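Local coordinates for protein diol-dehydratase (Roseburia inulinivorans, PDB 5I2A) that probably dehydrates 1,2-propanediol without vitamin B12, as a diol dehydratase of the glycyl radical enzyme family, at residues L146-K150 / H151-T155; M458-P461 / L462-F466; N468-N472 / G473-S477; K584-E588 / M589-K593; A597-A600 / G601-M605. All coordinates share one frame; numbering follows the deposited sequence.

Contact 1: residues L146-K150 / H151-T155; sequences LRAMK and HNFFT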
loop_
_atom_site.group_PDB
_atom_site.type_symbol
_atom_site.label_atom_id
_atom_site.label_comp_id
_atom_site.label_asym_id
_atom_site.label_seq_id
_atom_site.Cartn_x
_atom_site.Cartn_y
_atom_site.Cartn_z
ATOM N N LEU A 146 -14.645 2.050 18.013
ATOM C CA LEU A 146 -16.013 1.948 17.531
ATOM C C LEU A 146 -16.994 2.195 18.683
ATOM O O LEU A 146 -18.031 2.823 18.494
ATOM C CB LEU A 146 -16.266 0.583 16.876
ATOM C CG LEU A 146 -15.422 0.279 15.626
ATOM C CD1 LEU A 146 -15.644 -1.157 15.126
ATOM C CD2 LEU A 146 -15.728 1.278 14.529
ATOM N N ARG A 147 -16.649 1.705 19.872
ATOM C CA ARG A 147 -17.498 1.877 21.045
ATOM C C ARG A 147 -17.596 3.355 21.421
ATOM O O ARG A 147 -18.679 3.860 21.701
ATOM C CB ARG A 147 -16.976 1.062 22.237
ATOM C CG ARG A 147 -17.848 1.177 23.482
ATOM C CD ARG A 147 -17.326 0.317 24.633
ATOM N NE ARG A 147 -16.020 0.787 25.069
ATOM C CZ ARG A 147 -15.205 0.130 25.889
ATOM N NH1 ARG A 147 -15.554 -1.051 26.383
ATOM N NH2 ARG A 147 -14.029 0.652 26.208
ATOM N N ALA A 148 -16.462 4.043 21.410
ATOM C CA ALA A 148 -16.442 5.464 21.746
ATOM C C ALA A 148 -17.340 6.268 20.795
ATOM O O ALA A 148 -18.045 7.188 21.210
ATOM C CB ALA A 148 -15.011 5.992 21.717
ATOM N N MET A 149 -17.337 5.893 19.524
ATOM C CA MET A 149 -18.126 6.616 18.535
ATOM C C MET A 149 -19.602 6.307 18.710
ATOM O O MET A 149 -20.444 7.184 18.563
ATOM C CB MET A 149 -17.660 6.270 17.123
ATOM C CG MET A 149 -16.259 6.823 16.813
ATOM S SD MET A 149 -15.664 6.306 15.193
ATOM C CE MET A 149 -15.344 4.610 15.444
ATOM N N LYS A 150 -19.900 5.057 19.055
ATOM C CA LYS A 150 -21.278 4.623 19.274
ATOM C C LYS A 150 -21.893 5.402 20.442
ATOM O O LYS A 150 -23.072 5.729 20.435
ATOM C CB LYS A 150 -21.317 3.111 19.528
ATOM C CG LYS A 150 -22.695 2.524 19.805
ATOM C CD LYS A 150 -22.615 0.996 19.934
ATOM C CE LYS A 150 -23.336 0.477 21.174
ATOM N NZ LYS A 150 -24.770 0.898 21.229
ATOM N N HIS A 151 -21.064 5.745 21.416
ATOM C CA HIS A 151 -21.518 6.528 22.553
ATOM C C HIS A 151 -21.197 8.018 22.406
ATOM O O HIS A 151 -21.213 8.775 23.385
ATOM C CB HIS A 151 -20.916 5.953 23.833
ATOM C CG HIS A 151 -21.476 4.612 24.192
ATOM N ND1 HIS A 151 -22.625 4.465 24.942
ATOM C CD2 HIS A 151 -21.071 3.359 23.871
ATOM C CE1 HIS A 151 -22.890 3.177 25.085
ATOM N NE2 HIS A 151 -21.959 2.484 24.452
ATOM N N ASN A 152 -20.911 8.422 21.170
ATOM C CA ASN A 152 -20.818 9.835 20.806
ATOM C C ASN A 152 -19.789 10.660 21.590
ATOM O O ASN A 152 -20.034 11.825 21.899
ATOM C CB ASN A 152 -22.195 10.486 20.948
ATOM C CG ASN A 152 -23.243 9.791 20.110
ATOM O OD1 ASN A 152 -23.002 9.466 18.956
ATOM N ND2 ASN A 152 -24.401 9.539 20.695
ATOM N N PHE A 153 -18.641 10.068 21.902
ATOM C CA PHE A 153 -17.548 10.856 22.466
ATOM C C PHE A 153 -16.982 11.793 21.409
ATOM O O PHE A 153 -16.600 12.915 21.720
ATOM C CB PHE A 153 -16.448 9.954 23.036
ATOM C CG PHE A 153 -16.832 9.325 24.334
ATOM C CD1 PHE A 153 -16.614 9.988 25.521
ATOM C CD2 PHE A 153 -17.462 8.098 24.362
ATOM C CE1 PHE A 153 -17.000 9.427 26.713
ATOM C CE2 PHE A 153 -17.844 7.520 25.557
ATOM C CZ PHE A 153 -17.619 8.179 26.728
ATOM N N PHE A 154 -16.939 11.314 20.165
ATOM C CA PHE A 154 -16.426 12.079 19.041
ATOM C C PHE A 154 -16.990 11.519 17.734
ATOM O O PHE A 154 -17.458 10.390 17.696
ATOM C CB PHE A 154 -14.879 12.055 19.011
ATOM C CG PHE A 154 -14.292 10.665 18.918
ATOM C CD1 PHE A 154 -14.139 10.039 17.687
ATOM C CD2 PHE A 154 -13.904 9.985 20.060
ATOM C CE1 PHE A 154 -13.607 8.761 17.594
ATOM C CE2 PHE A 154 -13.370 8.697 19.976
ATOM C CZ PHE A 154 -13.231 8.082 18.749
ATOM N N THR A 155 -16.949 12.304 16.668
ATOM C CA THR A 155 -17.239 11.766 15.339
ATOM C C THR A 155 -16.168 12.184 14.336
ATOM O O THR A 155 -15.873 13.366 14.198
ATOM C CB THR A 155 -18.635 12.193 14.798
ATOM O OG1 THR A 155 -18.708 11.866 13.406
ATOM C CG2 THR A 155 -18.870 13.700 14.955
HETATM O O HOH W 1 -20.074 9.631 17.183
HETATM O O HOH W 2 -24.276 6.651 17.711
#

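Contact 2: residues M458-P461 / L462-F466; sequences MCRP and LEMVF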
loop_
_atom_site.group_PDB
_atom_site.type_symbol
_atom_site.label_atom_id
_atom_site.label_comp_id
_atom_site.label_asym_id
_atom_site.label_seq_id
_atom_site.Cartn_x
_atom_site.Cartn_y
_atom_site.Cartn_z
ATOM N N MET A 458 -16.148 17.507 24.528
ATOM C CA MET A 458 -15.448 17.527 25.812
ATOM C C MET A 458 -16.407 17.338 26.990
ATOM O O MET A 458 -15.962 17.050 28.091
ATOM C CB MET A 458 -14.650 18.834 25.994
ATOM C CG MET A 458 -13.621 19.111 24.880
ATOM S SD MET A 458 -12.850 20.742 25.012
ATOM C CE MET A 458 -12.257 20.670 26.687
ATOM N N CYS A 459 -17.711 17.476 26.762
ATOM C CA CYS A 459 -18.680 17.212 27.825
ATOM C C CYS A 459 -18.937 15.717 28.076
ATOM O O CYS A 459 -19.381 15.337 29.164
ATOM C CB CYS A 459 -20.021 17.895 27.512
ATOM S SG CYS A 459 -19.957 19.681 27.524
ATOM N N ARG A 460 -18.714 14.867 27.075
ATOM C CA ARG A 460 -19.038 13.457 27.287
ATOM C C ARG A 460 -18.084 12.793 28.308
ATOM O O ARG A 460 -18.557 12.067 29.177
ATOM C CB ARG A 460 -19.079 12.699 25.960
ATOM C CG ARG A 460 -20.264 13.126 25.062
ATOM C CD ARG A 460 -21.294 11.983 24.884
ATOM N NE ARG A 460 -21.985 11.745 26.126
ATOM C CZ ARG A 460 -22.508 10.600 26.538
ATOM N NH1 ARG A 460 -22.455 9.492 25.806
ATOM N NH2 ARG A 460 -23.098 10.585 27.721
ATOM N N PRO A 461 -16.758 13.066 28.233
ATOM C CA PRO A 461 -15.890 12.585 29.314
ATOM C C PRO A 461 -16.279 13.122 30.690
ATOM O O PRO A 461 -16.057 12.424 31.677
ATOM C CB PRO A 461 -14.502 13.107 28.904
ATOM C CG PRO A 461 -14.562 13.109 27.418
ATOM C CD PRO A 461 -15.958 13.653 27.144
ATOM N N LEU A 462 -16.858 14.320 30.751
ATOM C CA LEU A 462 -17.335 14.860 32.024
ATOM C C LEU A 462 -18.516 14.034 32.550
ATOM O O LEU A 462 -18.558 13.671 33.719
ATOM C CB LEU A 462 -17.745 16.334 31.883
ATOM C CG LEU A 462 -18.323 16.980 33.150
ATOM C CD1 LEU A 462 -17.283 17.031 34.264
ATOM C CD2 LEU A 462 -18.845 18.383 32.846
ATOM N N GLU A 463 -19.469 13.742 31.680
ATOM C CA GLU A 463 -20.577 12.865 32.044
ATOM C C GLU A 463 -20.078 11.500 32.520
ATOM O O GLU A 463 -20.654 10.919 33.432
ATOM C CB GLU A 463 -21.533 12.684 30.875
ATOM C CG GLU A 463 -22.344 13.922 30.552
ATOM C CD GLU A 463 -23.444 13.635 29.548
ATOM O OE1 GLU A 463 -23.158 13.567 28.335
ATOM O OE2 GLU A 463 -24.593 13.453 29.974
ATOM N N MET A 464 -18.997 11.003 31.921
ATOM C CA MET A 464 -18.445 9.715 32.328
ATOM C C MET A 464 -17.848 9.758 33.739
ATOM O O MET A 464 -17.794 8.738 34.421
ATOM C CB MET A 464 -17.391 9.227 31.331
ATOM C CG MET A 464 -17.956 8.761 29.988
ATOM S SD MET A 464 -19.279 7.516 30.071
ATOM C CE MET A 464 -20.751 8.534 29.925
ATOM N N VAL A 465 -17.409 10.924 34.192
ATOM C CA VAL A 465 -16.907 10.992 35.560
ATOM C C VAL A 465 -18.056 10.717 36.534
ATOM O O VAL A 465 -17.883 9.981 37.502
ATOM C CB VAL A 465 -16.249 12.345 35.887
ATOM C CG1 VAL A 465 -15.771 12.369 37.346
ATOM C CG2 VAL A 465 -15.073 12.591 34.957
ATOM N N PHE A 466 -19.230 11.280 36.250
ATOM C CA PHE A 466 -20.407 11.085 37.096
ATOM C C PHE A 466 -20.876 9.636 37.067
ATOM O O PHE A 466 -21.273 9.082 38.089
ATOM C CB PHE A 466 -21.558 12.015 36.668
ATOM C CG PHE A 466 -21.399 13.436 37.158
ATOM C CD1 PHE A 466 -21.777 13.784 38.447
ATOM C CD2 PHE A 466 -20.867 14.417 36.335
ATOM C CE1 PHE A 466 -21.630 15.090 38.915
ATOM C CE2 PHE A 466 -20.712 15.710 36.790
ATOM C CZ PHE A 466 -21.094 16.053 38.088
#

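Contact 3: residues N468-N472 / G473-S477; sequences NGYDN and GEIAS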
loop_
_atom_site.group_PDB
_atom_site.type_symbol
_atom_site.label_atom_id
_atom_site.label_comp_id
_atom_site.label_asym_id
_atom_site.label_seq_id
_atom_site.Cartn_x
_atom_site.Cartn_y
_atom_site.Cartn_z
ATOM N N ASN A 468 -19.120 6.923 36.215
ATOM C CA ASN A 468 -18.034 5.943 36.286
ATOM C C ASN A 468 -17.891 5.139 34.989
ATOM O O ASN A 468 -17.740 3.909 34.999
ATOM C CB ASN A 468 -18.235 4.998 37.479
ATOM C CG ASN A 468 -16.984 4.196 37.808
ATOM O OD1 ASN A 468 -15.880 4.542 37.390
ATOM N ND2 ASN A 468 -17.152 3.128 38.572
ATOM N N GLY A 469 -17.961 5.847 33.868
ATOM C CA GLY A 469 -17.704 5.239 32.574
ATOM C C GLY A 469 -18.833 4.401 32.008
ATOM O O GLY A 469 -18.617 3.625 31.078
ATOM N N TYR A 470 -20.034 4.556 32.561
ATOM C CA TYR A 470 -21.202 3.858 32.041
ATOM C C TYR A 470 -22.083 4.804 31.244
ATOM O O TYR A 470 -22.169 6.002 31.532
ATOM C CB TYR A 470 -22.016 3.217 33.168
ATOM C CG TYR A 470 -21.395 1.945 33.702
ATOM C CD1 TYR A 470 -20.336 1.997 34.590
ATOM C CD2 TYR A 470 -21.858 0.697 33.298
ATOM C CE1 TYR A 470 -19.750 0.839 35.072
ATOM C CE2 TYR A 470 -21.281 -0.469 33.775
ATOM C CZ TYR A 470 -20.230 -0.387 34.662
ATOM O OH TYR A 470 -19.646 -1.525 35.145
ATOM N N ASP A 471 -22.734 4.258 30.236
ATOM C CA ASP A 471 -23.664 5.026 29.436
ATOM C C ASP A 471 -24.874 4.144 29.201
ATOM O O ASP A 471 -24.758 3.067 28.621
ATOM C CB ASP A 471 -23.028 5.466 28.117
ATOM C CG ASP A 471 -23.884 6.455 27.349
ATOM O OD1 ASP A 471 -24.509 7.318 27.989
ATOM O OD2 ASP A 471 -23.934 6.365 26.109
ATOM N N ASN A 472 -26.023 4.584 29.693
ATOM C CA ASN A 472 -27.251 3.818 29.547
ATOM C C ASN A 472 -27.106 2.348 29.935
ATOM O O ASN A 472 -27.563 1.460 29.219
ATOM C CB ASN A 472 -27.763 3.917 28.111
ATOM C CG ASN A 472 -29.257 4.109 28.055
ATOM O OD1 ASN A 472 -29.841 4.723 28.952
ATOM N ND2 ASN A 472 -29.898 3.535 27.033
ATOM N N GLY A 473 -26.442 2.093 31.057
ATOM C CA GLY A 473 -26.326 0.746 31.581
ATOM C C GLY A 473 -25.162 -0.091 31.081
ATOM O O GLY A 473 -24.877 -1.135 31.646
ATOM N N GLU A 474 -24.488 0.339 30.022
ATOM C CA GLU A 474 -23.321 -0.410 29.555
ATOM C C GLU A 474 -22.010 0.354 29.725
ATOM O O GLU A 474 -21.993 1.582 29.792
ATOM C CB GLU A 474 -23.504 -0.820 28.095
ATOM C CG GLU A 474 -24.378 0.106 27.280
ATOM C CD GLU A 474 -24.845 -0.531 25.978
ATOM O OE1 GLU A 474 -25.639 0.105 25.251
ATOM O OE2 GLU A 474 -24.414 -1.668 25.684
ATOM N N ILE A 475 -20.915 -0.388 29.811
ATOM C CA ILE A 475 -19.589 0.210 29.856
ATOM C C ILE A 475 -19.331 0.969 28.556
ATOM O O ILE A 475 -19.487 0.415 27.469
ATOM C CB ILE A 475 -18.500 -0.851 30.084
ATOM C CG1 ILE A 475 -18.635 -1.440 31.492
ATOM C CG2 ILE A 475 -17.106 -0.245 29.916
ATOM C CD1 ILE A 475 -17.438 -2.248 31.940
ATOM N N ALA A 476 -18.977 2.245 28.673
ATOM C CA ALA A 476 -18.789 3.087 27.493
ATOM C C ALA A 476 -17.425 3.766 27.482
ATOM O O ALA A 476 -17.060 4.402 26.501
ATOM C CB ALA A 476 -19.877 4.131 27.418
ATOM N N SER A 477 -16.701 3.647 28.590
ATOM C CA SER A 477 -15.398 4.281 28.762
ATOM C C SER A 477 -14.687 3.626 29.944
ATOM O O SER A 477 -15.194 2.657 30.506
ATOM C CB SER A 477 -15.552 5.791 28.985
ATOM O OG SER A 477 -14.301 6.442 28.934
HETATM O O HOH W 3 -28.430 -0.419 27.234
#

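Contact 4: residues K584-E588 / M589-K593; sequences KKALE and MNYGK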
loop_
_atom_site.group_PDB
_atom_site.type_symbol
_atom_site.label_atom_id
_atom_site.label_comp_id
_atom_site.label_asym_id
_atom_site.label_seq_id
_atom_site.Cartn_x
_atom_site.Cartn_y
_atom_site.Cartn_z
ATOM N N LYS A 584 -25.566 14.568 40.923
ATOM C CA LYS A 584 -25.611 13.471 39.963
ATOM C C LYS A 584 -27.046 13.131 39.592
ATOM O O LYS A 584 -27.382 12.939 38.431
ATOM C CB LYS A 584 -24.911 12.224 40.516
ATOM C CG LYS A 584 -24.996 11.022 39.563
ATOM C CD LYS A 584 -24.379 9.776 40.173
ATOM C CE LYS A 584 -24.622 8.537 39.307
ATOM N NZ LYS A 584 -23.986 7.354 39.957
ATOM N N LYS A 585 -27.902 13.076 40.598
ATOM C CA LYS A 585 -29.270 12.670 40.380
ATOM C C LYS A 585 -30.059 13.817 39.719
ATOM O O LYS A 585 -30.871 13.583 38.826
ATOM C CB LYS A 585 -29.864 12.215 41.719
ATOM C CG LYS A 585 -31.295 11.743 41.702
ATOM C CD LYS A 585 -31.588 10.559 40.800
ATOM C CE LYS A 585 -32.950 9.969 41.160
ATOM N NZ LYS A 585 -34.023 11.011 41.045
ATOM N N ALA A 586 -29.783 15.058 40.110
ATOM C CA ALA A 586 -30.423 16.205 39.456
ATOM C C ALA A 586 -30.113 16.231 37.952
ATOM O O ALA A 586 -30.993 16.496 37.132
ATOM C CB ALA A 586 -29.985 17.520 40.114
ATOM N N LEU A 587 -28.865 15.944 37.597
ATOM C CA LEU A 587 -28.474 15.896 36.190
ATOM C C LEU A 587 -29.239 14.804 35.444
ATOM O O LEU A 587 -29.763 15.039 34.351
ATOM C CB LEU A 587 -26.956 15.681 36.057
ATOM C CG LEU A 587 -26.087 16.831 36.592
ATOM C CD1 LEU A 587 -24.616 16.445 36.580
ATOM C CD2 LEU A 587 -26.290 18.121 35.795
ATOM N N GLU A 588 -29.322 13.619 36.042
ATOM C CA GLU A 588 -30.049 12.519 35.431
ATOM C C GLU A 588 -31.498 12.898 35.150
ATOM O O GLU A 588 -32.052 12.511 34.127
ATOM C CB GLU A 588 -30.001 11.279 36.328
ATOM C CG GLU A 588 -28.627 10.638 36.430
ATOM C CD GLU A 588 -28.567 9.543 37.490
ATOM O OE1 GLU A 588 -29.510 9.448 38.301
ATOM O OE2 GLU A 588 -27.581 8.778 37.503
ATOM N N MET A 589 -32.090 13.676 36.053
ATOM C CA MET A 589 -33.492 14.080 35.954
ATOM C C MET A 589 -33.700 15.457 35.298
ATOM O O MET A 589 -34.779 16.058 35.421
ATOM C CB MET A 589 -34.128 14.077 37.351
ATOM C CG MET A 589 -34.165 12.716 38.020
ATOM S SD MET A 589 -35.151 11.570 37.052
ATOM C CE MET A 589 -36.639 12.507 36.794
ATOM N N ASN A 590 -32.679 15.951 34.599
ATOM C CA ASN A 590 -32.769 17.233 33.893
ATOM C C ASN A 590 -33.259 18.363 34.802
ATOM O O ASN A 590 -34.074 19.186 34.400
ATOM C CB ASN A 590 -33.688 17.110 32.676
ATOM C CG ASN A 590 -33.497 18.241 31.681
ATOM O OD1 ASN A 590 -32.424 18.839 31.606
ATOM N ND2 ASN A 590 -34.543 18.541 30.907
ATOM N N TYR A 591 -32.756 18.371 36.034
ATOM C CA TYR A 591 -33.081 19.399 37.011
ATOM C C TYR A 591 -34.595 19.475 37.305
ATOM O O TYR A 591 -35.101 20.509 37.721
ATOM C CB TYR A 591 -32.575 20.756 36.525
ATOM C CG TYR A 591 -31.063 20.912 36.485
ATOM C CD1 TYR A 591 -30.327 21.027 37.655
ATOM C CD2 TYR A 591 -30.382 20.985 35.281
ATOM C CE1 TYR A 591 -28.954 21.188 37.629
ATOM C CE2 TYR A 591 -28.998 21.158 35.242
ATOM C CZ TYR A 591 -28.291 21.257 36.419
ATOM O OH TYR A 591 -26.922 21.427 36.404
ATOM N N GLY A 592 -35.305 18.378 37.072
ATOM C CA GLY A 592 -36.746 18.346 37.250
ATOM C C GLY A 592 -37.526 19.062 36.157
ATOM O O GLY A 592 -38.704 19.331 36.322
ATOM N N LYS A 593 -36.885 19.354 35.028
ATOM C CA LYS A 593 -37.551 20.102 33.963
ATOM C C LYS A 593 -38.258 19.212 32.942
ATOM O O LYS A 593 -38.817 19.708 31.969
ATOM C CB LYS A 593 -36.545 21.003 33.239
ATOM C CG LYS A 593 -35.789 21.953 34.152
ATOM C CD LYS A 593 -36.658 23.121 34.580
ATOM C CE LYS A 593 -35.909 24.040 35.539
ATOM N NZ LYS A 593 -36.641 25.318 35.773
#

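Contact 5: residues A597-A600 / G601-M605; sequences ATTA and GDIAM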
loop_
_atom_site.group_PDB
_atom_site.type_symbol
_atom_site.label_atom_id
_atom_site.label_comp_id
_atom_site.label_asym_id
_atom_site.label_seq_id
_atom_site.Cartn_x
_atom_site.Cartn_y
_atom_site.Cartn_z
ATOM N N ALA A 597 -37.759 12.935 24.390
ATOM C CA ALA A 597 -37.804 11.796 23.486
ATOM C C ALA A 597 -36.479 11.034 23.462
ATOM O O ALA A 597 -36.464 9.798 23.389
ATOM C CB ALA A 597 -38.170 12.255 22.091
ATOM N N THR A 598 -35.370 11.766 23.530
ATOM C CA THR A 598 -34.053 11.130 23.506
ATOM C C THR A 598 -33.886 10.259 24.748
ATOM O O THR A 598 -33.464 9.113 24.659
ATOM C CB THR A 598 -32.907 12.175 23.422
ATOM O OG1 THR A 598 -33.043 12.924 22.211
ATOM C CG2 THR A 598 -31.546 11.487 23.414
ATOM N N THR A 599 -34.237 10.792 25.908
ATOM C CA THR A 599 -34.133 10.006 27.125
ATOM C C THR A 599 -35.116 8.820 27.102
ATOM O O THR A 599 -34.778 7.711 27.505
ATOM C CB THR A 599 -34.374 10.871 28.350
ATOM O OG1 THR A 599 -33.372 11.890 28.391
ATOM C CG2 THR A 599 -34.298 10.042 29.625
ATOM N N ALA A 600 -36.317 9.058 26.594
ATOM C CA ALA A 600 -37.307 7.995 26.474
ATOM C C ALA A 600 -36.740 6.841 25.652
ATOM O O ALA A 600 -36.764 5.700 26.086
ATOM C CB ALA A 600 -38.574 8.519 25.851
ATOM N N GLY A 601 -36.213 7.160 24.475
ATOM C CA GLY A 601 -35.582 6.179 23.613
ATOM C C GLY A 601 -34.428 5.447 24.278
ATOM O O GLY A 601 -34.333 4.220 24.166
ATOM N N ASP A 602 -33.557 6.185 24.967
ATOM C CA ASP A 602 -32.413 5.576 25.638
ATOM C C ASP A 602 -32.867 4.509 26.632
ATOM O O ASP A 602 -32.406 3.371 26.604
ATOM C CB ASP A 602 -31.577 6.622 26.380
ATOM C CG ASP A 602 -30.683 7.439 25.457
ATOM O OD1 ASP A 602 -30.479 7.064 24.287
ATOM O OD2 ASP A 602 -30.179 8.472 25.927
ATOM N N ILE A 603 -33.766 4.898 27.525
ATOM C CA ILE A 603 -34.268 3.990 28.544
ATOM C C ILE A 603 -35.056 2.831 27.921
ATOM O O ILE A 603 -34.962 1.691 28.377
ATOM C CB ILE A 603 -35.122 4.758 29.556
ATOM C CG1 ILE A 603 -34.221 5.727 30.320
ATOM C CG2 ILE A 603 -35.802 3.812 30.526
ATOM C CD1 ILE A 603 -34.963 6.734 31.140
ATOM N N ALA A 604 -35.802 3.121 26.860
ATOM C CA ALA A 604 -36.521 2.088 26.129
ATOM C C ALA A 604 -35.540 1.051 25.601
ATOM O O ALA A 604 -35.782 -0.150 25.726
ATOM C CB ALA A 604 -37.322 2.683 24.987
ATOM N N MET A 605 -34.434 1.516 25.023
ATOM C CA MET A 605 -33.429 0.610 24.476
ATOM C C MET A 605 -32.732 -0.172 25.581
ATOM O O MET A 605 -32.450 -1.358 25.424
ATOM C CB MET A 605 -32.399 1.372 23.640
ATOM C CG MET A 605 -32.981 1.996 22.390
ATOM S SD MET A 605 -33.569 0.803 21.177
ATOM C CE MET A 605 -32.008 0.190 20.531
HETATM O O HOH W 4 -32.267 7.929 22.268
#

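Contact 1: residues L146-K150 / H151-T155
Phe-153 N reaches back to Ala-148 O at 3.0 Å in a nearly straight hydrogen bond (170° at the hydrogen), and Asn-152 N bonds Met-149 O at 2.9 Å, coming from well above the plane of that carbonyl. A third bond, His-151 N to Arg-147 O at 3.1 Å, is the last ordinary helical one. Two waters bridge the turn: one lies within hydrogen-bonding distance of both Met-149 O and Phe-154 O, and another donates to Lys-150 O and, weakly, to Asn-152 OD1. The pair of bonds from Phe-153 and Asn-152 is a Schellman motif, with Asn-152 at positive phi (58°) as the C-prime residue that ends helix 143-150 and turns the chain into strand 154-155. His-151 lays the edge of its ring against Arg-147 O, CD2 to O 3.3 Å, while its ND1 is hydrogen-bonded to Asp-471. Further out, the Phe-154 side chain has CG set between its own backbone N and carbonyl carbon (chi1 59°), which swings the ring back beside the last helical turn. There its CE2 meets Ala-148 CB at 3.6 Å and its CE1 meets Met-149 CG at 3.4 Å. The sulfur of Met-149 follows as an oblique Met-aromatic contact, SD 5.1 Å from the Phe-154 ring centroid. Phe-153 packs against Pro-461 and Met-464 of helix 459-467.

Contact 2: residues M458-P461 / L462-F466
Arg-460 folds its guanidinium round to Glu-463, one turn further along the helix, and presents its NE/NH2 edge to a single carboxylate oxygen. NE donates to Glu-463 OE1 at 3.1 Å, and NH2 of Arg-460 makes a weaker bond to the same OE1 at 3.0 Å, the two together forming a forked salt bridge. OE1 lies close to the guanidinium plane, but it is approached from above the carboxylate plane, and the two flat groups are turned 64° apart. Bends at chi2 (-113°) and chi3 (69°) carry the arginine head back over the helix, although its CB points away from the following turn. This is an i to i+3 pair on the first turns of helix 459-467, which strand 454-457 leads into. The backbone there is bonded in helical fashion: Glu-463 N to Cys-459 O at 3.0 Å, Met-464 N to Arg-460 O at 3.0 Å, and a weak bond from Val-465 N to Pro-461 O. NH1 of Arg-460 bonds His-151 O, so the head is gripped on more than one side and its rotation is restricted. The other carboxylate oxygen, Glu-463 OE2, has a weak hydrogen bond from Gly-707 N. Met-464 brings its CE to 3.8 Å from Arg-460 NH2, obliquely to the guanidinium, within a largely buried stretch lined by helices 489-521 and 558-574.

Contact 3: residues N468-N472 / G473-S477
Tyr-470 turns its ring so that Ile-475 crosses it obliquely. Ile-475 CA lies over one ring face, and its CG1 comes down to 3.6 Å from Tyr-470 CE2, with CG1 kept beside the isoleucine's own N (chi1 -68°). The carbonyl oxygen of Gly-473 meets the same ring at its edge. Tyr-470 and Ile-475 form the non-hydrogen-bonded pair of a tight antiparallel hairpin, and Asp-471 with Glu-474 forms the hydrogen-bonded one. In that second pair Asp-471 N donates to Glu-474 O at 2.8 Å, close to the carbonyl axis, whereas Glu-474 N reaches Asp-471 O at 3.1 Å from above the carbonyl plane. The type I' turn between them is made by Asn-472 and Gly-473, both at positive phi. Toward the open end, Ala-476 N bonds Gly-469 O in the carbonyl plane at 2.8 Å. Asp-471 and Ala-476 come together by their CB atoms at 3.5 Å. The carboxylate of Asp-471, its CG anti to the backbone N (chi1 -171°), is placed by His-151 and has a long, weak ion pair with Arg-460. Asn-472 ND2 is held by Asp-602 O in an unusually short bond. The hairpin is thus closed by backbone bonds and a few carbon contacts, leaving the polar ends of Asp-471 and Asn-472 to tie it to neighbouring elements; a nearby arginine and histidine would probably help keep the aspartate ionised.

Contact 4: residues K584-E588 / M589-K593
Three successive residues, Asn-590, Tyr-591 and Gly-592, sit at positive phi just after helix 580-588, and the first two bond straight back into its last turn. Tyr-591 N donates to Ala-586 O at 2.8 Å with 167° at the hydrogen, and Asn-590 N reaches Leu-587 O at 3.1 Å from above the carbonyl plane. Met-589 N keeps the helical bond to Lys-585 O at 3.0 Å. The Tyr-591 side chain then lies alongside Leu-587, both pointing the same way: Leu-587 CD2 touches Tyr-591 OH at 3.4 Å and leans obliquely on the ring. Ala-586 CB, 4.3 Å from Tyr-591 CD1, is a looser neighbour. The Tyr-591 hydroxyl is hydrogen-bonded to Thr-709 O and the ring stacks with His-647, so Tyr-591 is fixed at both its tip and its flat surface. On another flank Lys-585 and Met-589 run side by side, where bends at chi2 (59°) and chi4 (57°) of the lysine bring NZ to 3.5 Å from Met-589 CG; the ammonium finds its polar partner in Tyr-643 OH. The paired bonds from Asn-590 and Tyr-591, with Asn-590 as C-prime, are those of a Schellman motif, here ending the helix and starting the loop toward helix 597-613.

Contact 5: residues A597-A600 / G601-M605
Thr-599 and Ile-603 make the close apolar pair of this helical turn, lying side by side with methyl against methyl: Thr-599 CG2 to Ile-603 CD1 is 3.7 Å. The threonine methyl stands anti to its N (chi1 -61° places OG1 beside that N instead), which points it along the helix toward the isoleucine. Beneath them Ile-603 N bonds Thr-599 O at 3.0 Å, almost straight at 178°. Ala-600 and Ala-604 continue the packed flank, Ala-604 CB resting 3.3 Å from Ala-600 O, and helix 620-632 packs on Ala-600, Ile-603 and Ala-604. Round the helix the side carrying Thr-598 and Asp-602 is looser. Thr-598 CG2 only approaches Asp-602 OD2 at 4.2 Å, and a water links the Thr-598 carbonyl to the Asp-602 carboxylate, donating to Thr-598 O at 2.9 Å and to Asp-602 OD1 at 2.8 Å. Thr-598 O therefore serves two donors, the water and Asp-602 N. The first turns of helix 597-613 thus have two characters: methyl groups join it to its neighbour helix, and on the other flank a water and the Asp-602 carboxylate supply the polar contacts; the bound water donates to the carboxylate, consistent with a charged Asp-602.

In the fold
All five contacts lie in the pyruvate formate lyase-like part of the chain, on one side of its centre. Contact 2 is the most buried; the other four mix buried and exposed residues. Contacts 1, 2 and 3 meet one another through polar bonds and packing. Contact 2 reaches contact 4 differently, by packing of Phe-466 on Lys-584 and Leu-587, while contact 3 joins contact 5 through Asn-472 and Asp-602. Contacts 1 and 4 both end helices with Schellman motifs; contact 2 lies at the start of a helix and carries a salt bridge, contact 5 in the first turns of another and carries a water bridge. Contact 3 is the sole hairpin among them.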